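PDB 2YEQ: alkaline phosphatase D from Bacillus subtilis, which hydrolyses phosphate esters, acting as a phosphodiesterase and alkaline phosphatase through an active site that contains iron and calcium. Local coordinates for residues Q240-Y243 with P247-I250; N388-F393 with K479-L484. All coordinates share one frame; numbering follows the deposited sequence.

Interaction 1 is local, folding the loop after helix 228-245 back onto the helix end; interaction 2 is long-range, bringing a strand end to a hairpin turn 86 residues later. Their centres lie about 37 Å apart, on opposite sides of the chain's centre, interaction 1 about 15 Å from it and interaction 2 about 25 Å. The residues that meet are mostly buried in each, with I250 and Q481 as exposed members. They share no elements directly, yet each adjoins an outer strand of the same ten-stranded sheet: 74-79 for interaction 1, 484-489 for interaction 2. Tyrosine rings, leucine and a bridging water dominate the first; asparagine against glycine and leucine the second, beside an Asx turn.

Interaction 1 of 2, residues Q240-Y243 with P247-I250; sequences QAYY and PLRI. With EDO (1,2-ethanediol), chain B.
Y243 OH and the backbone O of L248 are joined by one water. It lies 2.6 Å from Y243 OH, and it donates to L248 O across 2.8 Å. No direct hydrogen bond crosses between 240-243 and 247-250, so the link described here runs through this water, and the other contacts are of van der Waals type, most of them between carbons. Y243 has CG anti to the backbone N (chi1 174°), which carries the phenol out from the helix to the departing loop. There R249 O comes to the ring edge, near its plane, 4.0 Å from CE1, while L248 CB approaches CD1 obliquely at 4.4 Å. The tip of I250, its CD1, closes on Y243 OH at 3.7 Å. One residue earlier, Y242 CE2 meets L248 CD1 at 4.2 Å, the two side chains crossing at about a right angle, so L248 serves both tyrosines, through CD1 for one and CB for the other. H76 stacks on Y243, and W208 packs edge-to-face with Y242. The R249 guanidinium is salt-bridged to E78 and bonds D17 O, anchoring the loop beside strand 74-79. At the helix surface, Q240 OE1 accepts a hydrogen bond of 2.7 Å from O2 of an ethanediol, probably from the crystallisation liquor, while its NE2 bonds E244. A leucine in place of Q240 would probably deprive the E244 carboxylate of this amide mate and the ethanediol of its acceptor. The chemistry implies a helix exit in which 209 Å² of surface, both sides summed, is buried around two tyrosines, L248 and I250, and the Y243 hydroxyl is held by a water, tying helix 228-245 to the loop that follows it.

Interaction 2 of 2, residues N388-F393 with K479-L484; sequences NLHVDF and KDQTGL. With EDO (1,2-ethanediol), chain C.
The H390 imidazole is approached obliquely by the end of the Q481 side chain from the turn, and obliquely again by an ethanediol whose O2 lies 3.7 Å from ND1. That same O2 donates to F393 O at 2.9 Å, and the ethanediol also bonds H432. The F393 ring, in turn, has H390 O in plane at its edge, a contact within segment 388-393. The closest meeting of the backbones is at N388 and G483, with CA atoms 5.9 Å apart. The end of the N388 side chain lies against G483 and L484, its CG anti to the carbonyl carbon (chi1 -69°), while L484 CD1 packs 4.0 Å from N388 N. Q434 touches both side chains, and F405 also lies on L484. Polar bonds shape the turn: D480 OD1 takes two donors from one face of its carboxylate plane, T482 N at 3.1 Å and T482 OG1 at 2.7 Å. G483 N bonds D480 O at 3.1 Å, and the backbone of G483 takes a positive phi (70°), a region readily adopted by glycine. The D480 carboxylate is further salt-bridged to R485 through OD2. This is an Asx turn within a type I beta turn, joining antiparallel strands 470-477 and 484-489 of one sheet where it meets strand 384-390 of the other, consistent with the two-sheet core of calcineurin-like phosphoesterases.

Interaction 1 of 2, residues Q240-Y243 with P247-I250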
ATOM      1  N   GLN A 240     -11.458   7.807   9.568  1.00 19.72           N
ATOM      2  CA  GLN A 240     -11.363   7.604  11.016  1.00 18.63           C
ATOM      3  C   GLN A 240     -10.998   6.136  11.330  1.00 16.43           C
ATOM      4  O   GLN A 240     -10.094   5.888  12.122  1.00 17.33           O
ATOM      5  CB  GLN A 240     -12.663   7.984  11.762  1.00 19.92           C
ATOM      6  CG  GLN A 240     -12.488   7.846  13.296  1.00 22.11           C
ATOM      7  CD  GLN A 240     -13.605   8.482  14.137  1.00 25.92           C
ATOM      8  OE1 GLN A 240     -14.233   9.482  13.749  1.00 25.19           O
ATOM      9  NE2 GLN A 240     -13.814   7.929  15.329  1.00 26.73           N
ATOM     10  N   ALA A 241     -11.693   5.193  10.716  1.00 15.16           N
ATOM     11  CA  ALA A 241     -11.436   3.756  10.940  1.00 16.59           C
ATOM     12  C   ALA A 241     -10.016   3.375  10.525  1.00 18.56           C
ATOM     13  O   ALA A 241      -9.373   2.535  11.181  1.00 18.38           O
ATOM     14  CB  ALA A 241     -12.416   2.897  10.204  1.00 15.21           C
ATOM     15  N   TYR A 242      -9.517   4.010   9.462  1.00 16.96           N
ATOM     16  CA  TYR A 242      -8.147   3.767   9.005  1.00 17.79           C
ATOM     17  C   TYR A 242      -7.151   4.246  10.047  1.00 19.67           C
ATOM     18  O   TYR A 242      -6.274   3.501  10.462  1.00 18.19           O
ATOM     19  CB  TYR A 242      -7.915   4.471   7.675  1.00 17.64           C
ATOM     20  CG  TYR A 242      -6.616   4.143   6.980  1.00 16.89           C
ATOM     21  CD1 TYR A 242      -6.521   3.066   6.129  1.00 16.69           C
ATOM     22  CD2 TYR A 242      -5.505   4.959   7.128  1.00 17.12           C
ATOM     23  CE1 TYR A 242      -5.311   2.765   5.470  1.00 17.21           C
ATOM     24  CE2 TYR A 242      -4.313   4.686   6.457  1.00 16.98           C
ATOM     25  CZ  TYR A 242      -4.235   3.602   5.629  1.00 16.83           C
ATOM     26  OH  TYR A 242      -3.053   3.357   4.965  1.00 17.01           O
ATOM     27  N   TYR A 243      -7.300   5.489  10.496  1.00 17.50           N
ATOM     28  CA  TYR A 243      -6.487   6.001  11.563  1.00 17.78           C
ATOM     29  C   TYR A 243      -6.499   5.052  12.780  1.00 19.82           C
ATOM     30  O   TYR A 243      -5.439   4.734  13.320  1.00 20.46           O
ATOM     31  CB  TYR A 243      -6.909   7.418  12.007  1.00 17.65           C
ATOM     32  CG  TYR A 243      -6.144   7.867  13.219  1.00 19.16           C
ATOM     33  CD1 TYR A 243      -4.855   8.393  13.101  1.00 18.94           C
ATOM     34  CD2 TYR A 243      -6.659   7.685  14.506  1.00 19.95           C
ATOM     35  CE1 TYR A 243      -4.126   8.763  14.212  1.00 20.84           C
ATOM     36  CE2 TYR A 243      -5.931   8.045  15.618  1.00 20.57           C
ATOM     37  CZ  TYR A 243      -4.656   8.585  15.470  1.00 21.23           C
ATOM     38  OH  TYR A 243      -3.924   8.957  16.583  1.00 22.88           O
ATOM     39  N   PRO A 247      -0.682   2.420  12.385  1.00 20.78           N
ATOM     40  CA  PRO A 247       0.341   3.018  13.251  1.00 19.71           C
ATOM     41  C   PRO A 247       0.853   4.348  12.695  1.00 23.22           C
ATOM     42  O   PRO A 247       1.984   4.445  12.215  1.00 26.08           O
ATOM     43  CB  PRO A 247       1.445   1.965  13.259  1.00 21.02           C
ATOM     44  CG  PRO A 247       1.370   1.373  11.912  1.00 22.81           C
ATOM     45  CD  PRO A 247      -0.120   1.324  11.580  1.00 20.38           C
ATOM     46  N   LEU A 248       0.005   5.363  12.795  1.00 23.53           N
ATOM     47  CA  LEU A 248       0.268   6.717  12.310  1.00 20.68           C
ATOM     48  C   LEU A 248       0.525   7.678  13.453  1.00 20.97           C
ATOM     49  O   LEU A 248       0.071   7.472  14.569  1.00 20.03           O
ATOM     50  CB  LEU A 248      -0.951   7.186  11.509  1.00 19.60           C
ATOM     51  CG  LEU A 248      -1.289   6.349  10.264  1.00 18.90           C
ATOM     52  CD1 LEU A 248      -2.579   6.818   9.606  1.00 17.84           C
ATOM     53  CD2 LEU A 248      -0.165   6.370   9.215  1.00 18.23           C
ATOM     54  N   ARG A 249       1.223   8.764  13.167  1.00 21.65           N
ATOM     55  CA  ARG A 249       1.461   9.817  14.157  1.00 23.49           C
ATOM     56  C   ARG A 249       0.249  10.736  14.310  1.00 23.39           C
ATOM     57  O   ARG A 249      -0.660  10.682  13.508  1.00 23.93           O
ATOM     58  CB  ARG A 249       2.707  10.611  13.777  1.00 25.97           C
ATOM     59  CG  ARG A 249       3.945   9.768  13.936  1.00 26.44           C
ATOM     60  CD  ARG A 249       5.204  10.496  13.629  1.00 29.72           C
ATOM     61  NE  ARG A 249       6.352   9.587  13.755  1.00 28.15           N
ATOM     62  CZ  ARG A 249       7.085   9.415  14.853  1.00 29.13           C
ATOM     63  NH1 ARG A 249       6.828  10.071  15.970  1.00 32.44           N
ATOM     64  NH2 ARG A 249       8.100   8.569  14.836  1.00 29.80           N
ATOM     65  N   ILE A 250       0.245  11.555  15.355  1.00 21.81           N
ATOM     66  CA  ILE A 250      -0.936  12.354  15.721  1.00 24.40           C
ATOM     67  C   ILE A 250      -1.304  13.431  14.650  1.00 24.80           C
ATOM     68  O   ILE A 250      -2.472  13.802  14.490  1.00 25.45           O
ATOM     69  CB  ILE A 250      -0.760  12.975  17.145  1.00 25.92           C
ATOM     70  CG1 ILE A 250      -2.120  13.446  17.706  1.00 27.63           C
ATOM     71  CG2 ILE A 250       0.286  14.089  17.133  1.00 25.77           C
ATOM     72  CD1 ILE A 250      -3.142  12.311  17.867  1.00 27.93           C
TER
HETATM   73  C1  EDO B 564     -13.590  13.978  12.938  1.00 37.32           C
HETATM   74  O1  EDO B 564     -13.648  14.881  14.037  1.00 49.48           O
HETATM   75  C2  EDO B 564     -13.782  12.530  13.388  1.00 43.75           C
HETATM   76  O2  EDO B 564     -13.026  11.642  12.566  1.00 42.80           O
HETATM   77  O   HOH W   1      -1.311   9.032  16.436  1.00 21.26           O

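Interaction 2 of 2, residues N388-F393 with K479-L484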
ATOM      1  N   ASN A 388      11.516   0.849 -17.203  1.00 19.61           N
ATOM      2  CA  ASN A 388      12.410   1.989 -17.275  1.00 19.22           C
ATOM      3  C   ASN A 388      11.570   3.272 -17.411  1.00 17.43           C
ATOM      4  O   ASN A 388      10.622   3.317 -18.198  1.00 18.15           O
ATOM      5  CB  ASN A 388      13.328   1.848 -18.516  1.00 22.81           C
ATOM      6  CG  ASN A 388      14.346   0.707 -18.368  1.00 23.28           C
ATOM      7  OD1 ASN A 388      14.595  -0.079 -19.303  1.00 25.64           O
ATOM      8  ND2 ASN A 388      14.912   0.605 -17.179  1.00 19.17           N
ATOM      9  N   LEU A 389      11.929   4.301 -16.665  1.00 17.56           N
ATOM     10  CA  LEU A 389      11.291   5.616 -16.776  1.00 21.29           C
ATOM     11  C   LEU A 389      12.185   6.563 -17.582  1.00 21.18           C
ATOM     12  O   LEU A 389      13.276   6.928 -17.123  1.00 21.45           O
ATOM     13  CB  LEU A 389      11.054   6.217 -15.386  1.00 18.92           C
ATOM     14  CG  LEU A 389      10.109   5.389 -14.486  1.00 19.43           C
ATOM     15  CD1 LEU A 389       9.944   6.087 -13.134  1.00 19.21           C
ATOM     16  CD2 LEU A 389       8.758   5.151 -15.167  1.00 18.64           C
ATOM     17  N   HIS A 390      11.698   6.958 -18.760  1.00 23.91           N
ATOM     18  CA  HIS A 390      12.424   7.861 -19.670  1.00 24.88           C
ATOM     19  C   HIS A 390      11.941   9.308 -19.556  1.00 25.70           C
ATOM     20  O   HIS A 390      10.749   9.553 -19.335  1.00 26.75           O
ATOM     21  CB  HIS A 390      12.228   7.368 -21.099  1.00 25.41           C
ATOM     22  CG  HIS A 390      12.985   6.125 -21.415  1.00 28.13           C
ATOM     23  ND1 HIS A 390      12.478   4.862 -21.186  1.00 30.79           N
ATOM     24  CD2 HIS A 390      14.205   5.944 -21.973  1.00 24.70           C
ATOM     25  CE1 HIS A 390      13.353   3.961 -21.589  1.00 29.88           C
ATOM     26  NE2 HIS A 390      14.414   4.592 -22.063  1.00 27.42           N
ATOM     27  N   VAL A 391      12.838  10.279 -19.729  1.00 26.75           N
ATOM     28  CA  VAL A 391      12.437  11.696 -19.605  1.00 28.39           C
ATOM     29  C   VAL A 391      11.390  12.113 -20.641  1.00 26.91           C
ATOM     30  O   VAL A 391      10.666  13.075 -20.422  1.00 29.03           O
ATOM     31  CB  VAL A 391      13.618  12.682 -19.629  1.00 30.09           C
ATOM     32  CG1 VAL A 391      14.493  12.450 -18.413  1.00 28.11           C
ATOM     33  CG2 VAL A 391      14.427  12.601 -20.963  1.00 28.74           C
ATOM     34  N   ASP A 392      11.310  11.373 -21.738  1.00 26.37           N
ATOM     35  CA  ASP A 392      10.230  11.510 -22.689  1.00 30.02           C
ATOM     36  C   ASP A 392       9.631  10.132 -22.843  1.00 30.39           C
ATOM     37  O   ASP A 392      10.283   9.221 -23.352  1.00 29.83           O
ATOM     38  CB  ASP A 392      10.761  12.028 -24.035  1.00 32.86           C
ATOM     39  CG  ASP A 392       9.643  12.393 -24.993  1.00 33.04           C
ATOM     40  OD1 ASP A 392       8.677  11.624 -25.092  1.00 33.34           O
ATOM     41  OD2 ASP A 392       9.743  13.452 -25.643  1.00 38.79           O
ATOM     42  N   PHE A 393       8.373   9.991 -22.420  1.00 29.55           N
ATOM     43  CA  PHE A 393       7.703   8.692 -22.378  1.00 35.21           C
ATOM     44  C   PHE A 393       7.443   8.066 -23.728  1.00 35.78           C
ATOM     45  O   PHE A 393       7.079   6.895 -23.789  1.00 41.93           O
ATOM     46  CB  PHE A 393       6.378   8.801 -21.585  1.00 36.61           C
ATOM     47  CG  PHE A 393       6.540   8.591 -20.091  1.00 34.71           C
ATOM     48  CD1 PHE A 393       7.768   8.754 -19.476  1.00 32.72           C
ATOM     49  CD2 PHE A 393       5.455   8.207 -19.310  1.00 33.82           C
ATOM     50  CE1 PHE A 393       7.919   8.559 -18.119  1.00 33.96           C
ATOM     51  CE2 PHE A 393       5.601   8.005 -17.953  1.00 32.18           C
ATOM     52  CZ  PHE A 393       6.833   8.178 -17.355  1.00 31.64           C
ATOM     53  N   LYS A 479      21.576   3.509 -12.292  1.00 37.23           N
ATOM     54  CA  LYS A 479      21.758   4.939 -12.572  1.00 40.95           C
ATOM     55  C   LYS A 479      22.643   5.146 -13.806  1.00 41.75           C
ATOM     56  O   LYS A 479      23.647   5.850 -13.771  1.00 39.96           O
ATOM     57  CB  LYS A 479      22.357   5.681 -11.369  1.00 39.02           C
ATOM     58  CG  LYS A 479      21.629   5.461 -10.049  1.00 40.35           C
ATOM     59  CD  LYS A 479      21.925   6.596  -9.069  1.00 38.29           C
ATOM     60  CE  LYS A 479      22.108   6.105  -7.659  1.00 38.10           C
ATOM     61  NZ  LYS A 479      22.608   7.164  -6.769  1.00 35.40           N
ATOM     62  N   ASP A 480      22.273   4.484 -14.883  1.00 45.22           N
ATOM     63  CA  ASP A 480      22.923   4.681 -16.160  1.00 44.90           C
ATOM     64  C   ASP A 480      21.902   4.348 -17.221  1.00 43.49           C
ATOM     65  O   ASP A 480      20.793   3.854 -16.906  1.00 49.02           O
ATOM     66  CB  ASP A 480      24.208   3.836 -16.285  1.00 46.84           C
ATOM     67  CG  ASP A 480      23.975   2.320 -16.124  1.00 47.53           C
ATOM     68  OD1 ASP A 480      22.920   1.788 -16.518  1.00 47.75           O
ATOM     69  OD2 ASP A 480      24.892   1.629 -15.625  1.00 47.42           O
ATOM     70  N   GLN A 481      22.271   4.616 -18.463  1.00 39.62           N
ATOM     71  CA  GLN A 481      21.345   4.573 -19.580  1.00 37.41           C
ATOM     72  C   GLN A 481      20.990   3.169 -19.973  1.00 33.32           C
ATOM     73  O   GLN A 481      20.140   2.961 -20.832  1.00 44.59           O
ATOM     74  CB  GLN A 481      21.927   5.331 -20.780  1.00 41.45           C
ATOM     75  CG  GLN A 481      20.956   5.553 -21.964  1.00 41.33           C
ATOM     76  CD  GLN A 481      19.669   6.261 -21.572  1.00 40.30           C
ATOM     77  OE1 GLN A 481      18.644   6.095 -22.237  1.00 45.00           O
ATOM     78  NE2 GLN A 481      19.722   7.065 -20.503  1.00 30.27           N
ATOM     79  N   THR A 482      21.589   2.178 -19.329  1.00 33.26           N
ATOM     80  CA  THR A 482      21.191   0.805 -19.631  1.00 32.84           C
ATOM     81  C   THR A 482      19.891   0.442 -18.870  1.00 28.32           C
ATOM     82  O   THR A 482      19.192  -0.473 -19.256  1.00 32.92           O
ATOM     83  CB  THR A 482      22.344  -0.193 -19.353  1.00 37.34           C
ATOM     84  OG1 THR A 482      22.404  -0.484 -17.957  1.00 46.21           O
ATOM     85  CG2 THR A 482      23.692   0.409 -19.803  1.00 35.20           C
ATOM     86  N   GLY A 483      19.556   1.182 -17.822  1.00 28.28           N
ATOM     87  CA  GLY A 483      18.263   0.971 -17.129  1.00 30.93           C
ATOM     88  C   GLY A 483      18.223  -0.342 -16.362  1.00 30.56           C
ATOM     89  O   GLY A 483      19.256  -0.784 -15.827  1.00 28.02           O
ATOM     90  N   LEU A 484      17.067  -1.001 -16.373  1.00 28.43           N
ATOM     91  CA  LEU A 484      16.842  -2.195 -15.558  1.00 25.01           C
ATOM     92  C   LEU A 484      17.539  -3.412 -16.176  1.00 28.50           C
ATOM     93  O   LEU A 484      17.402  -3.672 -17.376  1.00 26.00           O
ATOM     94  CB  LEU A 484      15.352  -2.519 -15.436  1.00 24.83           C
ATOM     95  CG  LEU A 484      14.495  -1.587 -14.565  1.00 22.18           C
ATOM     96  CD1 LEU A 484      12.998  -1.943 -14.744  1.00 21.80           C
ATOM     97  CD2 LEU A 484      14.900  -1.638 -13.096  1.00 20.62           C
TER
HETATM   98  C1  EDO C 579       8.261   4.452 -25.183  1.00 60.81           C
HETATM   99  O1  EDO C 579       7.166   3.514 -25.257  1.00 60.95           O
HETATM  100  C2  EDO C 579       9.252   4.192 -24.047  1.00 55.16           C
HETATM  101  O2  EDO C 579       9.237   5.172 -22.976  1.00 50.68           O